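Acetolactate synthase isozyme 1 large subunit (Escherichia coli, PDB 6LPI) is the large subunit of a thiamine diphosphate-dependent enzyme of the acetohydroxy-acid synthase family, which also holds flavin-adenine dinucleotide and a magnesium ion. Local coordinates at residues Tyr139-Ile144 with Ile168-Asp173; Ile39-Asp44 with Asp173-Val178. All blocks are in the same frame, centred on the assembly; numbering follows the deposited sequence.

Contact 1. Residues Tyr139-Ile144 with Ile168-Asp173; sequences YLVRHI and IDIPKD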
loop_
_atom_site.group_PDB
_atom_site.type_symbol
_atom_site.label_atom_id
_atom_site.label_comp_id
_atom_site.label_asym_id
_atom_site.label_seq_id
_atom_site.Cartn_x
_atom_site.Cartn_y
_atom_site.Cartn_z
ATOM N N TYR B 139 -3.894 -18.023 6.935
ATOM C CA TYR B 139 -3.766 -19.391 7.440
ATOM C C TYR B 139 -4.608 -19.596 8.688
ATOM O O TYR B 139 -4.766 -18.686 9.506
ATOM C CB TYR B 139 -2.335 -19.770 7.804
ATOM C CG TYR B 139 -1.367 -19.759 6.662
ATOM C CD1 TYR B 139 -0.565 -18.629 6.435
ATOM C CD2 TYR B 139 -1.228 -20.854 5.820
ATOM C CE1 TYR B 139 0.343 -18.584 5.391
ATOM C CE2 TYR B 139 -0.308 -20.825 4.768
ATOM C CZ TYR B 139 0.469 -19.683 4.557
ATOM O OH TYR B 139 1.379 -19.619 3.524
ATOM N N LEU B 140 -5.118 -20.823 8.837
ATOM C CA LEU B 140 -5.623 -21.314 10.111
ATOM C C LEU B 140 -4.840 -22.574 10.453
ATOM O O LEU B 140 -5.105 -23.641 9.886
ATOM C CB LEU B 140 -7.117 -21.615 10.065
ATOM C CG LEU B 140 -7.611 -22.317 11.350
ATOM C CD1 LEU B 140 -7.697 -21.348 12.530
ATOM C CD2 LEU B 140 -8.923 -23.017 11.168
ATOM N N VAL B 141 -3.934 -22.458 11.427
ATOM C CA VAL B 141 -3.052 -23.551 11.831
ATOM C C VAL B 141 -3.877 -24.528 12.654
ATOM O O VAL B 141 -4.256 -24.229 13.788
ATOM C CB VAL B 141 -1.863 -23.040 12.646
ATOM C CG1 VAL B 141 -0.889 -24.187 12.925
ATOM C CG2 VAL B 141 -1.191 -21.921 11.915
ATOM N N ARG B 142 -4.103 -25.727 12.122
ATOM C CA ARG B 142 -5.028 -26.610 12.818
ATOM C C ARG B 142 -4.268 -27.599 13.717
ATOM O O ARG B 142 -4.845 -28.068 14.702
ATOM C CB ARG B 142 -5.908 -27.423 11.837
ATOM C CG ARG B 142 -6.427 -26.803 10.484
ATOM C CD ARG B 142 -7.651 -27.387 9.749
ATOM N NE ARG B 142 -8.514 -26.562 8.926
ATOM C CZ ARG B 142 -9.758 -26.188 9.186
ATOM N NH1 ARG B 142 -10.425 -25.520 8.228
ATOM N NH2 ARG B 142 -10.285 -26.289 10.397
ATOM N N HIS B 143 -3.020 -27.969 13.373
ATOM C CA HIS B 143 -2.124 -28.717 14.259
ATOM C C HIS B 143 -0.723 -28.114 14.197
ATOM O O HIS B 143 -0.329 -27.482 13.210
ATOM C CB HIS B 143 -2.039 -30.230 13.935
ATOM C CG HIS B 143 -1.449 -31.055 15.055
ATOM N ND1 HIS B 143 -1.664 -30.760 16.386
ATOM C CD2 HIS B 143 -0.652 -32.155 15.041
ATOM C CE1 HIS B 143 -1.032 -31.644 17.141
ATOM N NE2 HIS B 143 -0.413 -32.502 16.350
ATOM N N ILE B 144 0.027 -28.333 15.281
ATOM C CA ILE B 144 1.295 -27.644 15.490
ATOM C C ILE B 144 2.340 -28.083 14.468
ATOM O O ILE B 144 3.242 -27.314 14.133
ATOM C CB ILE B 144 1.774 -27.856 16.944
ATOM C CG1 ILE B 144 3.053 -27.072 17.257
ATOM C CG2 ILE B 144 2.011 -29.326 17.249
ATOM C CD1 ILE B 144 3.413 -27.121 18.736
ATOM N N ILE B 168 -1.949 -14.974 9.971
ATOM C CA ILE B 168 -1.792 -16.302 10.538
ATOM C C ILE B 168 -2.631 -16.349 11.808
ATOM O O ILE B 168 -2.322 -15.662 12.795
ATOM C CB ILE B 168 -0.316 -16.643 10.812
ATOM C CG1 ILE B 168 0.553 -16.256 9.605
ATOM C CG2 ILE B 168 -0.142 -18.136 11.111
ATOM C CD1 ILE B 168 2.011 -16.087 9.919
ATOM N N ASP B 169 -3.668 -17.197 11.795
ATOM C CA ASP B 169 -4.527 -17.446 12.946
ATOM C C ASP B 169 -4.088 -18.753 13.623
ATOM O O ASP B 169 -4.084 -19.816 12.996
ATOM C CB ASP B 169 -5.981 -17.513 12.492
ATOM C CG ASP B 169 -6.960 -17.173 13.589
ATOM O OD1 ASP B 169 -8.107 -17.645 13.509
ATOM O OD2 ASP B 169 -6.608 -16.409 14.503
ATOM N N ILE B 170 -3.734 -18.683 14.903
ATOM C CA ILE B 170 -3.143 -19.837 15.578
ATOM C C ILE B 170 -3.958 -20.189 16.817
ATOM O O ILE B 170 -3.992 -19.415 17.794
ATOM C CB ILE B 170 -1.674 -19.587 15.960
ATOM C CG1 ILE B 170 -0.896 -18.994 14.796
ATOM C CG2 ILE B 170 -0.995 -20.886 16.348
ATOM C CD1 ILE B 170 0.438 -18.395 15.219
ATOM N N PRO B 171 -4.652 -21.325 16.803
ATOM C CA PRO B 171 -5.426 -21.732 17.973
ATOM C C PRO B 171 -4.552 -21.890 19.209
ATOM O O PRO B 171 -3.412 -22.360 19.148
ATOM C CB PRO B 171 -6.036 -23.065 17.545
ATOM C CG PRO B 171 -6.156 -22.950 16.081
ATOM C CD PRO B 171 -4.979 -22.143 15.629
ATOM N N LYS B 172 -5.109 -21.450 20.336
ATOM C CA LYS B 172 -4.411 -21.488 21.614
ATOM C C LYS B 172 -3.882 -22.885 21.930
ATOM O O LYS B 172 -2.815 -23.025 22.535
ATOM C CB LYS B 172 -5.357 -20.979 22.701
ATOM C CG LYS B 172 -4.829 -20.997 24.100
ATOM C CD LYS B 172 -5.900 -20.473 25.038
ATOM C CE LYS B 172 -5.411 -20.507 26.473
ATOM N NZ LYS B 172 -6.232 -19.647 27.360
ATOM N N ASP B 173 -4.624 -23.939 21.560
ATOM C CA ASP B 173 -4.144 -25.282 21.884
ATOM C C ASP B 173 -2.989 -25.706 20.989
ATOM O O ASP B 173 -2.259 -26.637 21.342
ATOM C CB ASP B 173 -5.277 -26.319 21.839
ATOM C CG ASP B 173 -5.894 -26.487 20.459
ATOM O OD1 ASP B 173 -6.042 -25.488 19.724
ATOM O OD2 ASP B 173 -6.256 -27.634 20.116
#

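Contact 2. Residues Ile39-Asp44 with Asp173-Val178; sequences ILPVYD and DVQTAV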
loop_
_atom_site.group_PDB
_atom_site.type_symbol
_atom_site.label_atom_id
_atom_site.label_comp_id
_atom_site.label_asym_id
_atom_site.label_seq_id
_atom_site.Cartn_x
_atom_site.Cartn_y
_atom_site.Cartn_z
ATOM N N ILE B 39 -4.287 -15.410 22.821
ATOM C CA ILE B 39 -2.902 -15.224 22.404
ATOM C C ILE B 39 -1.948 -15.157 23.591
ATOM O O ILE B 39 -0.745 -14.901 23.396
ATOM C CB ILE B 39 -2.747 -13.996 21.480
ATOM C CG1 ILE B 39 -1.456 -14.072 20.666
ATOM C CG2 ILE B 39 -2.766 -12.696 22.268
ATOM C CD1 ILE B 39 -1.313 -15.315 19.875
ATOM N N LEU B 40 -2.442 -15.352 24.819
ATOM C CA LEU B 40 -1.562 -15.223 25.981
ATOM C C LEU B 40 -0.386 -16.197 26.006
ATOM O O LEU B 40 0.661 -15.820 26.565
ATOM C CB LEU B 40 -2.353 -15.367 27.285
ATOM C CG LEU B 40 -3.226 -14.175 27.662
ATOM C CD1 LEU B 40 -3.666 -14.263 29.134
ATOM C CD2 LEU B 40 -2.514 -12.852 27.352
ATOM N N PRO B 41 -0.481 -17.431 25.488
ATOM C CA PRO B 41 0.728 -18.278 25.434
ATOM C C PRO B 41 1.891 -17.652 24.669
ATOM O O PRO B 41 3.021 -17.645 25.177
ATOM C CB PRO B 41 0.214 -19.560 24.773
ATOM C CG PRO B 41 -1.207 -19.620 25.165
ATOM C CD PRO B 41 -1.690 -18.201 25.137
ATOM N N VAL B 42 1.655 -17.122 23.463
ATOM C CA VAL B 42 2.750 -16.501 22.721
ATOM C C VAL B 42 3.349 -15.370 23.544
ATOM O O VAL B 42 4.578 -15.252 23.678
ATOM C CB VAL B 42 2.268 -16.020 21.339
ATOM C CG1 VAL B 42 3.400 -15.391 20.557
ATOM C CG2 VAL B 42 1.726 -17.188 20.563
ATOM N N TYR B 43 2.488 -14.555 24.155
ATOM C CA TYR B 43 2.978 -13.489 25.010
ATOM C C TYR B 43 3.863 -14.045 26.124
ATOM O O TYR B 43 4.926 -13.481 26.423
ATOM C CB TYR B 43 1.798 -12.685 25.549
ATOM C CG TYR B 43 1.436 -11.555 24.622
ATOM C CD1 TYR B 43 0.554 -11.744 23.553
ATOM C CD2 TYR B 43 2.008 -10.302 24.773
ATOM C CE1 TYR B 43 0.243 -10.695 22.674
ATOM C CE2 TYR B 43 1.689 -9.254 23.905
ATOM C CZ TYR B 43 0.808 -9.456 22.870
ATOM O OH TYR B 43 0.519 -8.419 22.014
ATOM N N ASP B 44 3.482 -15.187 26.702
ATOM C CA ASP B 44 4.337 -15.830 27.695
ATOM C C ASP B 44 5.722 -16.071 27.121
ATOM O O ASP B 44 6.725 -15.563 27.640
ATOM C CB ASP B 44 3.724 -17.146 28.147
ATOM C CG ASP B 44 4.278 -17.611 29.454
ATOM O OD1 ASP B 44 3.893 -17.013 30.482
ATOM O OD2 ASP B 44 5.092 -18.560 29.458
ATOM N N ASP B 173 -4.624 -23.939 21.560
ATOM C CA ASP B 173 -4.144 -25.282 21.884
ATOM C C ASP B 173 -2.989 -25.706 20.989
ATOM O O ASP B 173 -2.259 -26.637 21.342
ATOM C CB ASP B 173 -5.277 -26.319 21.839
ATOM C CG ASP B 173 -5.894 -26.487 20.459
ATOM O OD1 ASP B 173 -6.042 -25.488 19.724
ATOM O OD2 ASP B 173 -6.256 -27.634 20.116
ATOM N N VAL B 174 -2.796 -25.042 19.851
ATOM C CA VAL B 174 -1.577 -25.254 19.084
ATOM C C VAL B 174 -0.397 -24.527 19.713
ATOM O O VAL B 174 0.719 -25.053 19.742
ATOM C CB VAL B 174 -1.790 -24.840 17.627
ATOM C CG1 VAL B 174 -0.449 -24.801 16.900
ATOM C CG2 VAL B 174 -2.703 -25.845 16.988
ATOM N N GLN B 175 -0.629 -23.325 20.240
ATOM C CA GLN B 175 0.436 -22.576 20.903
ATOM C C GLN B 175 0.981 -23.283 22.142
ATOM O O GLN B 175 2.173 -23.153 22.442
ATOM C CB GLN B 175 -0.066 -21.192 21.288
ATOM C CG GLN B 175 -0.751 -20.483 20.159
ATOM C CD GLN B 175 -1.369 -19.192 20.597
ATOM O OE1 GLN B 175 -0.881 -18.546 21.530
ATOM N NE2 GLN B 175 -2.450 -18.797 19.934
ATOM N N THR B 176 0.144 -24.034 22.873
ATOM C CA THR B 176 0.598 -24.632 24.126
ATOM C C THR B 176 0.966 -26.096 23.983
ATOM O O THR B 176 1.453 -26.695 24.948
ATOM C CB THR B 176 -0.489 -24.532 25.208
ATOM O OG1 THR B 176 -1.723 -25.032 24.695
ATOM C CG2 THR B 176 -0.684 -23.062 25.629
ATOM N N ALA B 177 0.779 -26.666 22.798
ATOM C CA ALA B 177 1.334 -27.958 22.442
ATOM C C ALA B 177 2.865 -27.905 22.447
ATOM O O ALA B 177 3.479 -26.840 22.501
ATOM C CB ALA B 177 0.804 -28.389 21.074
ATOM N N VAL B 178 3.480 -29.082 22.413
ATOM C CA VAL B 178 4.926 -29.206 22.298
ATOM C C VAL B 178 5.244 -30.120 21.108
ATOM O O VAL B 178 4.467 -31.018 20.761
ATOM C CB VAL B 178 5.545 -29.703 23.627
ATOM C CG1 VAL B 178 4.783 -30.886 24.188
ATOM C CG2 VAL B 178 7.024 -30.022 23.480
#

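Contact 1. Residues Tyr139-Ile144 with Ile168-Asp173
Val141 turns CG1 away from its own backbone N (chi1 -174°), which swings CG2 back beside that N and over two isoleucines of the neighbouring strand. Ile168 meets it with its branch methyl, CG2 to CG2 at 4.0 Å, the two side chains crossing at a slant; Ile170 offers CG1 to the same Val141 CG2 at 4.1 Å. One valine methyl thus bridges two positions on the same face of the sheet. Further back, Tyr139 and Ile168 run side by side in the same direction, the ring carbon CD1 lying 4.1 Å from Ile168 CG1.

The backbones illustrate how a parallel pair is laced: one residue, here Asp169, uses its backbone N and O toward the same partner strand. Its N donates to Tyr139 O at 2.9 Å, approaching off the carbonyl axis and tilted 32° from the carbonyl plane, and its O accepts from Val141 N at 3.1 Å in a nearly linear bond. Leu140, held between these two bonds, directs its CA toward Asp169 O as well. On the opposite face of the sheet Leu140 and Asp169 lie alongside each other, CD1 to OD1 at 3.9 Å, OD1 taking a weak hydrogen bond from Gln111 NE2. The same Leu140 CD1 reaches Pro171 CG at 4.2 Å, just where Pro171 takes the N-cap position of the short helix 172-175.

The pairing closes a beta-alpha-beta crossover in which strand 137-140 leads through helix 147-159 to strand 166-171. That helix packs on the Tyr139 and Ile168 face, through Ile157 and Val150 among others, while Tyr128 and Thr127 of helix 127-131 touch Leu140 and Asp169 on the other. Strand 137-140 is the outermost of its sheet within the chain, and strand 105-111 flanks strand 166-171 on its far side.

Contact 2. Residues Ile39-Asp44 with Asp173-Val178
The carboxamide of Gln175 is the flat group at the centre of this contact: Ile39 CD1 and Val42 CG2 lie on one side of its plane, neither squarely over it, and Pro41 CB sits beyond OE1 toward the other side. Ile39 CD1 is 3.7 Å from both Gln175 OE1 and Gln175 NE2, whereas Pro41 CB is 3.6 Å from Gln175 OE1. The Tyr43 ring stands apart from the contact, with Ile39 O in plane at its edge. Gln175 reaches its place with CG beside its own backbone N (chi1 -49°) and an extended chain that crosses the three hydrophobic side chains at about a right angle.

Helix 40-47 follows strand 30-33, and helix 172-175 follows strand 166-171, both strands of the six-stranded parallel sheet of a thiamine diphosphate-binding domain, so the contact sets the first turn of helix 40-47 against the end of the short helix 172-175, both beyond the C-terminal ends of their strands.

A weak hydrogen bond of 3.5 Å runs from Val42 N to Gln175 OE1. The amide nitrogen, NE2, is held more firmly by Ile170 O, with Ser38 O a weak second acceptor. Thr176 OG1 turns back to Lys172 O, leaving CG2 to pack 3.5 Å from Pro41 CG.

In the fold
The two contacts show how a strand end and the helix after it can serve successive partners. Their centres lie 10 Å apart, Asp173 belongs to both, and contact 1 is nested inside the chain loop closed by contact 2. A probable hydrogen bond of 2.7 Å from Gln175 NE2 to Ile170 O ties the glutamine of contact 2 to the strand of contact 1, while Ile144 CD1 packs 3.7 Å from Ala177 CB. Both lie peripherally, about 30 and 33 Å (centre to centre) from the middle of the chain. Segment 39-44, through Leu40 and Tyr43, which take no part in contact 2, touches Pro35, a residue of a thiamine diphosphate pocket.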